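Local coordinates for adenylate kinase (PDB 3UMF), which catalyses the reversible transfer of a phosphate between adenine nucleotides, turning ATP and AMP into two ADP, at residues L49-S59 against L104-D114. Numbering follows the deposited sequence.
Sequences LVQKFHFNHLS and LVDKNCHFLID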
loop_
_atom_site.group_PDB
_atom_site.type_symbol
_atom_site.label_atom_id
_atom_site.label_comp_id
_atom_site.label_asym_id
_atom_site.label_seq_id
_atom_site.Cartn_x
_atom_site.Cartn_y
_atom_site.Cartn_z
ATOM N N LEU A 49 11.495 3.562 5.484
ATOM C CA LEU A 49 11.958 2.325 4.855
ATOM C C LEU A 49 12.718 2.603 3.560
ATOM O O LEU A 49 13.780 2.034 3.319
ATOM C CB LEU A 49 10.780 1.393 4.567
ATOM C CG LEU A 49 10.162 0.675 5.768
ATOM C CD1 LEU A 49 8.926 -0.098 5.336
ATOM C CD2 LEU A 49 11.178 -0.256 6.414
ATOM N N VAL A 50 12.161 3.481 2.731
ATOM C CA VAL A 50 12.799 3.868 1.479
ATOM C C VAL A 50 14.134 4.552 1.748
ATOM O O VAL A 50 15.106 4.345 1.024
ATOM C CB VAL A 50 11.886 4.798 0.649
ATOM C CG1 VAL A 50 12.639 5.392 -0.532
ATOM C CG2 VAL A 50 10.661 4.040 0.170
ATOM N N GLN A 51 14.185 5.356 2.804
ATOM C CA GLN A 51 15.414 6.052 3.162
ATOM C C GLN A 51 16.499 5.076 3.620
ATOM O O GLN A 51 17.651 5.184 3.203
ATOM C CB GLN A 51 15.147 7.101 4.244
ATOM C CG GLN A 51 16.349 7.974 4.565
ATOM C CD GLN A 51 16.085 8.946 5.698
ATOM O OE1 GLN A 51 15.989 10.154 5.485
ATOM N NE2 GLN A 51 15.978 8.421 6.914
ATOM N N LYS A 52 16.130 4.118 4.466
ATOM C CA LYS A 52 17.093 3.151 4.984
ATOM C C LYS A 52 17.486 2.095 3.950
ATOM O O LYS A 52 18.667 1.788 3.792
ATOM C CB LYS A 52 16.546 2.462 6.247
ATOM C CG LYS A 52 17.487 1.417 6.857
ATOM C CD LYS A 52 16.824 0.666 8.007
ATOM C CE LYS A 52 17.786 -0.305 8.684
ATOM N NZ LYS A 52 18.789 0.396 9.532
ATOM N N PHE A 53 16.503 1.543 3.245
ATOM C CA PHE A 53 16.757 0.398 2.370
ATOM C C PHE A 53 16.856 0.711 0.879
ATOM O O PHE A 53 17.196 -0.171 0.091
ATOM C CB PHE A 53 15.689 -0.678 2.582
ATOM C CG PHE A 53 15.737 -1.334 3.927
ATOM C CD1 PHE A 53 16.724 -2.259 4.232
ATOM C CD2 PHE A 53 14.786 -1.036 4.887
ATOM C CE1 PHE A 53 16.765 -2.868 5.479
ATOM C CE2 PHE A 53 14.821 -1.640 6.130
ATOM C CZ PHE A 53 15.810 -2.558 6.428
ATOM N N HIS A 54 16.541 1.948 0.500
ATOM C CA HIS A 54 16.586 2.377 -0.901
ATOM C C HIS A 54 15.551 1.637 -1.751
ATOM O O HIS A 54 15.751 1.422 -2.949
ATOM C CB HIS A 54 17.996 2.214 -1.483
ATOM C CG HIS A 54 19.084 2.665 -0.555
ATOM N ND1 HIS A 54 18.943 3.751 0.282
ATOM C CD2 HIS A 54 20.322 2.171 -0.329
ATOM C CE1 HIS A 54 20.054 3.909 0.982
ATOM N NE2 HIS A 54 20.906 2.966 0.631
ATOM N N PHE A 55 14.443 1.248 -1.124
ATOM C CA PHE A 55 13.348 0.585 -1.825
ATOM C C PHE A 55 12.776 1.492 -2.906
ATOM O O PHE A 55 12.744 2.709 -2.742
ATOM C CB PHE A 55 12.216 0.249 -0.840
ATOM C CG PHE A 55 12.533 -0.870 0.120
ATOM C CD1 PHE A 55 13.572 -1.753 -0.129
ATOM C CD2 PHE A 55 11.781 -1.040 1.272
ATOM C CE1 PHE A 55 13.846 -2.788 0.757
ATOM C CE2 PHE A 55 12.056 -2.067 2.161
ATOM C CZ PHE A 55 13.089 -2.939 1.904
ATOM N N ASN A 56 12.323 0.908 -4.012
ATOM C CA ASN A 56 11.460 1.650 -4.929
ATOM C C ASN A 56 10.106 1.848 -4.253
ATOM O O ASN A 56 9.607 0.951 -3.573
ATOM C CB ASN A 56 11.294 0.915 -6.256
ATOM C CG ASN A 56 12.591 0.837 -7.046
ATOM O OD1 ASN A 56 13.150 -0.243 -7.241
ATOM N ND2 ASN A 56 13.070 1.986 -7.512
ATOM N N HIS A 57 9.518 3.026 -4.420
ATOM C CA HIS A 57 8.250 3.331 -3.774
ATOM C C HIS A 57 7.189 3.641 -4.826
ATOM O O HIS A 57 7.300 4.619 -5.567
ATOM C CB HIS A 57 8.417 4.496 -2.793
ATOM C CG HIS A 57 7.238 4.713 -1.893
ATOM N ND1 HIS A 57 7.176 5.753 -0.993
ATOM C CD2 HIS A 57 6.079 4.026 -1.754
ATOM C CE1 HIS A 57 6.028 5.701 -0.339
ATOM N NE2 HIS A 57 5.344 4.662 -0.783
ATOM N N LEU A 58 6.169 2.791 -4.893
ATOM C CA LEU A 58 5.119 2.939 -5.891
ATOM C C LEU A 58 3.761 3.152 -5.235
ATOM O O LEU A 58 3.446 2.532 -4.222
ATOM C CB LEU A 58 5.047 1.692 -6.781
ATOM C CG LEU A 58 6.273 1.268 -7.596
ATOM C CD1 LEU A 58 5.958 -0.004 -8.370
ATOM C CD2 LEU A 58 6.718 2.376 -8.540
ATOM N N SER A 59 2.956 4.027 -5.827
ATOM C CA SER A 59 1.575 4.209 -5.401
ATOM C C SER A 59 0.707 4.402 -6.637
ATOM O O SER A 59 1.160 4.964 -7.632
ATOM C CB SER A 59 1.449 5.406 -4.460
ATOM O OG SER A 59 1.630 6.629 -5.152
ATOM N N LEU A 104 12.196 -0.051 -13.250
ATOM C CA LEU A 104 12.994 0.238 -12.053
ATOM C C LEU A 104 13.646 -0.975 -11.382
ATOM O O LEU A 104 14.337 -0.823 -10.371
ATOM C CB LEU A 104 12.129 0.962 -11.007
ATOM C CG LEU A 104 11.593 2.347 -11.366
ATOM C CD1 LEU A 104 10.633 2.830 -10.294
ATOM C CD2 LEU A 104 12.736 3.335 -11.546
ATOM N N VAL A 105 13.433 -2.168 -11.928
ATOM C CA VAL A 105 13.851 -3.391 -11.243
ATOM C C VAL A 105 15.373 -3.525 -11.113
ATOM O O VAL A 105 15.865 -4.273 -10.266
ATOM C CB VAL A 105 13.260 -4.660 -11.916
ATOM C CG1 VAL A 105 14.078 -5.049 -13.139
ATOM C CG2 VAL A 105 13.198 -5.814 -10.924
ATOM N N ASP A 106 16.122 -2.789 -11.929
ATOM C CA ASP A 106 17.578 -2.927 -11.923
ATOM C C ASP A 106 18.293 -1.886 -11.067
ATOM O O ASP A 106 19.490 -2.004 -10.812
ATOM C CB ASP A 106 18.133 -2.940 -13.347
ATOM C CG ASP A 106 17.770 -4.206 -14.096
ATOM O OD1 ASP A 106 17.974 -5.308 -13.545
ATOM O OD2 ASP A 106 17.272 -4.096 -15.236
ATOM N N LYS A 107 17.565 -0.864 -10.628
ATOM C CA LYS A 107 18.105 0.072 -9.649
ATOM C C LYS A 107 18.002 -0.573 -8.275
ATOM O O LYS A 107 18.916 -0.480 -7.453
ATOM C CB LYS A 107 17.338 1.391 -9.678
ATOM N N ASN A 108 16.873 -1.239 -8.049
ATOM C CA ASN A 108 16.625 -1.984 -6.822
ATOM C C ASN A 108 15.538 -3.029 -7.052
ATOM O O ASN A 108 14.514 -2.738 -7.673
ATOM C CB ASN A 108 16.220 -1.038 -5.690
ATOM C CG ASN A 108 16.355 -1.677 -4.322
ATOM O OD1 ASN A 108 15.423 -2.305 -3.820
ATOM N ND2 ASN A 108 17.528 -1.528 -3.714
ATOM N N CYS A 109 15.763 -4.245 -6.562
ATOM C CA CYS A 109 14.827 -5.346 -6.789
ATOM C C CYS A 109 13.595 -5.279 -5.886
ATOM O O CYS A 109 12.610 -5.979 -6.123
ATOM C CB CYS A 109 15.528 -6.700 -6.612
ATOM S SG CYS A 109 15.975 -7.108 -4.906
ATOM N N HIS A 110 13.652 -4.444 -4.852
ATOM C CA HIS A 110 12.535 -4.331 -3.912
ATOM C C HIS A 110 11.558 -3.227 -4.305
ATOM O O HIS A 110 11.953 -2.176 -4.810
ATOM C CB HIS A 110 13.030 -4.074 -2.486
ATOM C CG HIS A 110 13.967 -5.116 -1.961
ATOM N ND1 HIS A 110 15.325 -5.080 -2.193
ATOM C CD2 HIS A 110 13.745 -6.206 -1.189
ATOM C CE1 HIS A 110 15.898 -6.111 -1.598
ATOM N NE2 HIS A 110 14.962 -6.809 -0.981
ATOM N N PHE A 111 10.279 -3.476 -4.052
ATOM C CA PHE A 111 9.233 -2.500 -4.305
ATOM C C PHE A 111 8.284 -2.440 -3.120
ATOM O O PHE A 111 7.729 -3.462 -2.713
ATOM C CB PHE A 111 8.448 -2.873 -5.567
ATOM C CG PHE A 111 9.245 -2.767 -6.834
ATOM C CD1 PHE A 111 10.027 -3.825 -7.269
ATOM C CD2 PHE A 111 9.216 -1.605 -7.592
ATOM C CE1 PHE A 111 10.766 -3.726 -8.435
ATOM C CE2 PHE A 111 9.956 -1.503 -8.762
ATOM C CZ PHE A 111 10.728 -2.564 -9.181
ATOM N N LEU A 112 8.121 -1.247 -2.558
ATOM C CA LEU A 112 7.059 -0.994 -1.595
ATOM C C LEU A 112 5.858 -0.467 -2.362
ATOM O O LEU A 112 5.940 0.589 -2.995
ATOM C CB LEU A 112 7.490 0.060 -0.569
ATOM C CG LEU A 112 8.369 -0.340 0.615
ATOM C CD1 LEU A 112 8.721 0.890 1.441
ATOM C CD2 LEU A 112 7.667 -1.368 1.479
ATOM N N ILE A 113 4.749 -1.199 -2.331
ATOM C CA ILE A 113 3.515 -0.699 -2.925
ATOM C C ILE A 113 2.635 -0.129 -1.824
ATOM O O ILE A 113 2.088 -0.871 -1.006
ATOM C CB ILE A 113 2.727 -1.790 -3.670
ATOM C CG1 ILE A 113 3.670 -2.801 -4.325
ATOM C CG2 ILE A 113 1.786 -1.148 -4.687
ATOM C CD1 ILE A 113 4.452 -2.263 -5.498
ATOM N N ASP A 114 2.491 1.191 -1.824
ATOM C CA ASP A 114 1.806 1.900 -0.751
ATOM C C ASP A 114 0.289 1.830 -0.915
ATOM O O ASP A 114 -0.255 2.259 -1.935
ATOM C CB ASP A 114 2.277 3.361 -0.720
ATOM C CG ASP A 114 1.950 4.061 0.588
ATOM O OD1 ASP A 114 0.826 3.885 1.098
ATOM O OD2 ASP A 114 2.820 4.794 1.105
#
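His57 and Asp114 meet near the C-terminal end of strand 110-114, across from the parallel strand 56-58: NE2 of the imidazole donates to OD2 of the carboxylate at 3.2 Å, in a somewhat bent bond (144° at the hydrogen). The acceptor lies in the ring plane and receives through its anti lone pair, ring and carboxylate being nearly coplanar. With CG anti to the backbone N (chi1 -169°), the His57 ring extends to the Asp114 carboxylate, past Leu112, its partner in the register.

The strands are joined by four backbone hydrogen bonds, from Asn56 N to His110 O through to Asp114 N to Leu58 O (2.9 Å). On the face bearing Leu112, that side chain fits between Phe55 and helix 42-53: its CG lies 3.5 Å from Phe55 CD2, while its CD1 sits at the ring's edge and also reaches Leu49 CB at 3.8 Å. Phe55 CE1 lies over one face of the His110 imidazole and Phe55 CD1 touches His110 CB at 3.4 Å, the ring planes 35° apart. His110 N closes an Asx turn onto Asn108 OD1 (3.0 Å), and His110 ND1 also donates to Asn108 OD1, at 3.2 Å. Both donors approach from the same face of the amide, and OD1 lies in the imidazole plane, which limits the ring's rotation. Across the sheet, Leu58 CD1 packs 3.7 Å from Phe111 CD2, and Leu58 rests against Leu97, Ala100 and Met101 of helix 90-104.

Strand 56-58 is the edge of the five-stranded parallel sheet of the adenylate kinase core, next to 110-114, which in turn pairs with strand 30-35. Asp114 is held through OD2 by His57 and through OD1 by a salt bridge to Lys42 of the P-loop; this orients the carboxylate and ties the edge strand to that site, probably close to where the nucleotide phosphates bind.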